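Local atomic coordinates of probable alginate O-acetylase AlgJ (Pseudomonas putida, PDB entry 4O8V), a protein that probably adds acetyl groups to mannuronate residues of alginate in the periplasm, working with AlgI and AlgF in an inner-membrane complex. Residues E107-R112 with A128-Q133; G113-R118 with T124-E129. All coordinates share one frame; numbering follows the deposited sequence. Where two conformers were deposited one is given.

Contact 1: E107-R112 with A128-Q133; sequences EQAKAR and AEVAAQ
Glu-129 is the first residue of the 128-133 helix turn to meet 107-112, and it does so by charge at a distance. Its CG lies anti to the backbone N (chi1 177°), and the chain runs out, crossing that of Arg-112 at about a right angle. OE1 arrives at the edge of the guanidinium, near its plane, but stops 4.2 Å from Arg-112 NH2, beyond salt-bridge length. The carboxylate's salt bridge is made by its other oxygen, OE2, with Arg-189 of strand 184-193. One residue on, Val-130 gives the largest share of the buried surface. A single methyl serves two partners. Val-130 CG2 packs 3.7 Å from Ala-109 CB, and their CA atoms are the nearest pair across the segments. Val-130 CG2 also comes within 3.6 Å of Arg-112 NH1, reaching the guanidinium obliquely. The arginine gets there because its chain bends at chi3 (59°), running antiparallel to the valine side chain. No hydrogen bond spans the two segments, and they bury just 132 Å². Ala-109 is therefore set against helix 125-141 by a small apolar contact, with Arg-112 laid alongside Val-130 and a long-range attraction to Glu-129 that probably steers the guanidinium without fixing it.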
loop_
_atom_site.group_PDB
_atom_site.type_symbol
_atom_site.label_atom_id
_atom_site.label_comp_id
_atom_site.label_asym_id
_atom_site.label_seq_id
_atom_site.Cartn_x
_atom_site.Cartn_y
_atom_site.Cartn_z
ATOM N N GLU A 107 14.388 2.686 -1.285
ATOM C CA GLU A 107 15.680 2.708 -0.604
ATOM C C GLU A 107 16.650 3.682 -1.257
ATOM O O GLU A 107 17.362 4.428 -0.566
ATOM C CB GLU A 107 16.283 1.309 -0.578
ATOM C CG GLU A 107 16.275 0.677 0.796
ATOM C CD GLU A 107 17.345 -0.383 0.937
ATOM O OE1 GLU A 107 17.688 -1.018 -0.088
ATOM O OE2 GLU A 107 17.854 -0.573 2.065
ATOM N N GLN A 108 16.708 3.652 -2.586
ATOM C CA GLN A 108 17.539 4.587 -3.347
ATOM C C GLN A 108 17.173 6.014 -2.942
ATOM O O GLN A 108 18.043 6.869 -2.732
ATOM C CB GLN A 108 17.349 4.371 -4.860
ATOM C CG GLN A 108 18.215 5.246 -5.777
ATOM C CD GLN A 108 17.948 4.997 -7.269
ATOM O OE1 GLN A 108 16.796 4.908 -7.705
ATOM N NE2 GLN A 108 19.018 4.875 -8.047
ATOM N N ALA A 109 15.874 6.250 -2.782
ATOM C CA ALA A 109 15.352 7.601 -2.559
ATOM C C ALA A 109 15.590 8.169 -1.141
ATOM O O ALA A 109 15.395 9.366 -0.914
ATOM C CB ALA A 109 13.836 7.627 -2.872
ATOM N N LYS A 110 16.017 7.341 -0.195
ATOM C CA LYS A 110 16.322 7.844 1.158
ATOM C C LYS A 110 17.378 8.969 1.176
ATOM O O LYS A 110 17.398 9.806 2.093
ATOM C CB LYS A 110 16.794 6.699 2.068
ATOM C CG LYS A 110 15.721 5.659 2.366
ATOM C CD LYS A 110 16.304 4.444 3.057
ATOM C CE LYS A 110 16.805 4.760 4.458
ATOM N NZ LYS A 110 17.460 3.587 5.101
ATOM N N ALA A 111 18.252 8.990 0.183
ATOM C CA ALA A 111 19.285 10.029 0.130
ATOM C C ALA A 111 18.683 11.422 -0.068
ATOM O O ALA A 111 19.275 12.429 0.345
ATOM C CB ALA A 111 20.279 9.722 -0.959
ATOM N N ARG A 112 17.503 11.478 -0.690
ATOM C CA ARG A 112 16.838 12.745 -0.976
ATOM C C ARG A 112 16.106 13.328 0.237
ATOM O O ARG A 112 15.920 14.543 0.336
ATOM C CB ARG A 112 15.830 12.561 -2.143
ATOM C CG ARG A 112 16.466 12.135 -3.464
ATOM C CD ARG A 112 15.421 11.485 -4.374
ATOM N NE ARG A 112 14.315 12.386 -4.675
ATOM C CZ ARG A 112 13.224 12.031 -5.352
ATOM N NH1 ARG A 112 13.098 10.785 -5.792
ATOM N NH2 ARG A 112 12.261 12.918 -5.593
ATOM N N ALA A 128 5.696 8.173 -1.646
ATOM C CA ALA A 128 4.598 7.648 -2.461
ATOM C C ALA A 128 4.838 7.960 -3.949
ATOM O O ALA A 128 4.488 7.197 -4.835
ATOM C CB ALA A 128 3.261 8.216 -1.977
ATOM N N GLU A 129 5.485 9.080 -4.219
ATOM C CA GLU A 129 5.726 9.486 -5.587
ATOM C C GLU A 129 6.770 8.561 -6.232
ATOM O O GLU A 129 6.641 8.188 -7.402
ATOM C CB GLU A 129 6.173 10.955 -5.612
ATOM C CG GLU A 129 6.524 11.492 -6.987
ATOM C CD GLU A 129 7.040 12.912 -6.910
ATOM O OE1 GLU A 129 8.227 13.103 -6.563
ATOM O OE2 GLU A 129 6.246 13.838 -7.161
ATOM N N VAL A 130 7.809 8.212 -5.473
ATOM C CA VAL A 130 8.796 7.235 -5.914
ATOM C C VAL A 130 8.125 5.899 -6.256
ATOM O O VAL A 130 8.392 5.314 -7.325
ATOM C CB VAL A 130 9.889 7.031 -4.838
ATOM C CG1 VAL A 130 10.780 5.848 -5.189
ATOM C CG2 VAL A 130 10.704 8.304 -4.704
ATOM N N ALA A 131 7.222 5.449 -5.384
ATOM C CA ALA A 131 6.475 4.205 -5.626
ATOM C C ALA A 131 5.633 4.329 -6.897
ATOM O O ALA A 131 5.661 3.442 -7.769
ATOM C CB ALA A 131 5.594 3.848 -4.413
ATOM N N ALA A 132 4.904 5.430 -7.042
ATOM C CA ALA A 132 4.114 5.640 -8.267
ATOM C C ALA A 132 4.981 5.636 -9.520
ATOM O O ALA A 132 4.576 5.108 -10.566
ATOM C CB ALA A 132 3.330 6.945 -8.189
ATOM N N GLN A 133 6.168 6.227 -9.447
ATOM C CA GLN A 133 7.016 6.233 -10.616
ATOM C C GLN A 133 7.507 4.829 -10.974
ATOM O O GLN A 133 7.603 4.496 -12.169
ATOM C CB GLN A 133 8.211 7.192 -10.433
ATOM C CG GLN A 133 7.826 8.624 -10.740
ATOM C CD GLN A 133 8.811 9.644 -10.215
ATOM O OE1 GLN A 133 9.601 9.360 -9.313
ATOM N NE2 GLN A 133 8.754 10.850 -10.765
#

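Contact 2: G113-R118 with T124-E129; sequences GQVFLR and TPMGAE
Thr-124 grips two successive carbonyls of 113-118, and this is the tight part of the contact. Its OG1 donates to Gln-114 O at 2.8 Å, while its backbone N donates to Val-115 O at 3.1 Å, meeting that oxygen from above the carbonyl plane (60° out of it) and not on a lone pair. The chi1 of 66° sets OG1 between backbone N and carbonyl carbon and brings CG2 onto the loop, where the methyl presses on Phe-116 C at 3.4 Å and lies 4.1 Å from Leu-117 CG. The same OG1 accepts from Gly-127 N (3.0 Å), making Thr-124 the N-cap of helix 125-141. In this SGNH-type domain the cap lies close to the probable active site, since Leu-117 packs beside Asp-120, assigned by similarity. A valine at Thr-124 would probably leave Gln-114 O and the helix's Gly-127 N without their shared hydroxyl. Gly-127 lets the backbones close to 4.0 Å between its CA and that of Val-115; a CB there would clash with Val-115 O, which takes a CA-H···O contact from Gly-127 beside its bond from Thr-124 N. Selenomethionine Met-126, bent at chi2 and chi3, belongs to the tight part too: its CE sits 3.4 Å from Gly-113 O and also touches Val-115 CG1. Away from Met-126, on the looser, partly exposed side, Gln-114 meets the helix segment with one side-chain carbon, CB, 4.0 Å from Thr-124 CG2. Its amide turns back onto its own loop, where NE2 donates nearly straight (169°) to Phe-116 O, in the carbonyl plane on a lone pair.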
loop_
_atom_site.group_PDB
_atom_site.type_symbol
_atom_site.label_atom_id
_atom_site.label_comp_id
_atom_site.label_asym_id
_atom_site.label_seq_id
_atom_site.Cartn_x
_atom_site.Cartn_y
_atom_site.Cartn_z
ATOM N N GLY A 113 15.677 12.458 1.146
ATOM C CA GLY A 113 14.887 12.866 2.288
ATOM C C GLY A 113 14.089 11.676 2.787
ATOM O O GLY A 113 14.318 10.553 2.343
ATOM N N GLN A 114 13.176 11.917 3.722
ATOM C CA GLN A 114 12.388 10.842 4.301
ATOM C C GLN A 114 11.423 10.265 3.260
ATOM O O GLN A 114 10.671 11.016 2.625
ATOM C CB GLN A 114 11.608 11.335 5.515
ATOM C CG GLN A 114 12.528 11.566 6.721
ATOM C CD GLN A 114 11.778 11.978 7.968
ATOM O OE1 GLN A 114 12.235 12.843 8.706
ATOM N NE2 GLN A 114 10.644 11.324 8.239
ATOM N N VAL A 115 11.436 8.941 3.120
ATOM C CA VAL A 115 10.474 8.271 2.247
ATOM C C VAL A 115 9.326 7.680 3.082
ATOM O O VAL A 115 8.284 7.337 2.540
ATOM C CB VAL A 115 11.165 7.192 1.358
ATOM C CG1 VAL A 115 12.272 7.835 0.463
ATOM C CG2 VAL A 115 11.730 6.045 2.166
ATOM N N PHE A 116 9.512 7.598 4.404
ATOM C CA PHE A 116 8.414 7.399 5.367
ATOM C C PHE A 116 8.470 8.501 6.422
ATOM O O PHE A 116 9.549 9.067 6.680
ATOM C CB PHE A 116 8.499 6.047 6.108
ATOM C CG PHE A 116 8.087 4.855 5.284
ATOM C CD1 PHE A 116 8.979 4.283 4.388
ATOM C CD2 PHE A 116 6.836 4.272 5.463
ATOM C CE1 PHE A 116 8.628 3.186 3.645
ATOM C CE2 PHE A 116 6.471 3.165 4.727
ATOM C CZ PHE A 116 7.363 2.621 3.814
ATOM N N LEU A 117 7.330 8.784 7.044
ATOM C CA LEU A 117 7.268 9.728 8.168
ATOM C C LEU A 117 7.934 9.122 9.402
ATOM O O LEU A 117 7.907 7.911 9.579
ATOM C CB LEU A 117 5.810 10.087 8.488
ATOM C CG LEU A 117 5.055 10.888 7.418
ATOM C CD1 LEU A 117 3.573 10.718 7.612
ATOM C CD2 LEU A 117 5.395 12.327 7.517
ATOM N N ARG A 118 8.523 9.958 10.248
ATOM C CA ARG A 118 9.158 9.476 11.490
ATOM C C ARG A 118 8.159 8.908 12.534
ATOM O O ARG A 118 8.443 7.890 13.179
ATOM C CB ARG A 118 9.999 10.614 12.104
ATOM C CG ARG A 118 10.660 10.291 13.458
ATOM C CD ARG A 118 11.632 11.409 13.892
ATOM N NE ARG A 118 11.074 12.735 13.677
ATOM C CZ ARG A 118 10.182 13.316 14.471
ATOM N NH1 ARG A 118 9.755 12.697 15.563
ATOM N NH2 ARG A 118 9.724 14.528 14.174
ATOM N N THR A 124 5.851 9.198 3.119
ATOM C CA THR A 124 5.756 10.616 2.816
ATOM C C THR A 124 5.272 10.827 1.390
ATOM O O THR A 124 5.304 9.900 0.577
ATOM C CB THR A 124 7.134 11.321 2.947
ATOM O OG1 THR A 124 8.015 10.818 1.931
ATOM C CG2 THR A 124 7.742 11.117 4.364
ATOM N N PRO A 125 4.834 12.049 1.079
ATOM C CA PRO A 125 4.442 12.304 -0.308
ATOM C C PRO A 125 5.566 12.009 -1.307
ATOM O O PRO A 125 5.293 11.486 -2.390
ATOM C CB PRO A 125 4.093 13.781 -0.297
ATOM C CG PRO A 125 3.662 14.038 1.109
ATOM C CD PRO A 125 4.505 13.185 1.961
HETATM N N MSE A 126 6.809 12.341 -0.959
HETATM C CA MSE A 126 7.909 11.984 -1.837
HETATM C C MSE A 126 8.060 10.466 -1.958
HETATM O O MSE A 126 8.340 9.954 -3.051
HETATM C CB MSE A 126 9.220 12.618 -1.349
HETATM C CG MSE A 126 10.368 12.431 -2.311
HETATM SE SE MSE A 126 11.498 10.876 -1.875
HETATM C CE MSE A 126 12.500 11.620 -0.361
ATOM N N GLY A 127 7.864 9.748 -0.850
ATOM C CA GLY A 127 7.972 8.302 -0.863
ATOM C C GLY A 127 6.914 7.669 -1.759
ATOM O O GLY A 127 7.181 6.742 -2.534
ATOM N N ALA A 128 5.696 8.173 -1.646
ATOM C CA ALA A 128 4.598 7.648 -2.461
ATOM C C ALA A 128 4.838 7.960 -3.949
ATOM O O ALA A 128 4.488 7.197 -4.835
ATOM C CB ALA A 128 3.261 8.216 -1.977
ATOM N N GLU A 129 5.485 9.080 -4.219
ATOM C CA GLU A 129 5.726 9.486 -5.587
ATOM C C GLU A 129 6.770 8.561 -6.232
ATOM O O GLU A 129 6.641 8.188 -7.402
ATOM C CB GLU A 129 6.173 10.955 -5.612
ATOM C CG GLU A 129 6.524 11.492 -6.987
ATOM C CD GLU A 129 7.040 12.912 -6.910
ATOM O OE1 GLU A 129 8.227 13.103 -6.563
ATOM O OE2 GLU A 129 6.246 13.838 -7.161
#

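Following the chain from the N terminus, helix 103-109 contributes the first half of 107-112, and the chain goes straight on into 113-118; after a short link carrying the probable active-site residues Asp-120 and His-122, the chain enters helix 125-141. Contact 2 closes the inner, five-residue loop, whereas contact 1 closes a wider one of fifteen residues that encloses 113-118 and most of 124-129. The smaller loop lies within the larger along the sequence, and the second segments share Ala-128 and Glu-129. Their centres are 7 Å apart, and the two contacts touch directly: Ala-109 CB packs 3.7 Å from Val-115 CG1, and Arg-112 NH2 lies 3.8 Å from Met-126 CG. Helix 103-109, the connecting loop and the start of helix 125-141 thus pack as one unit.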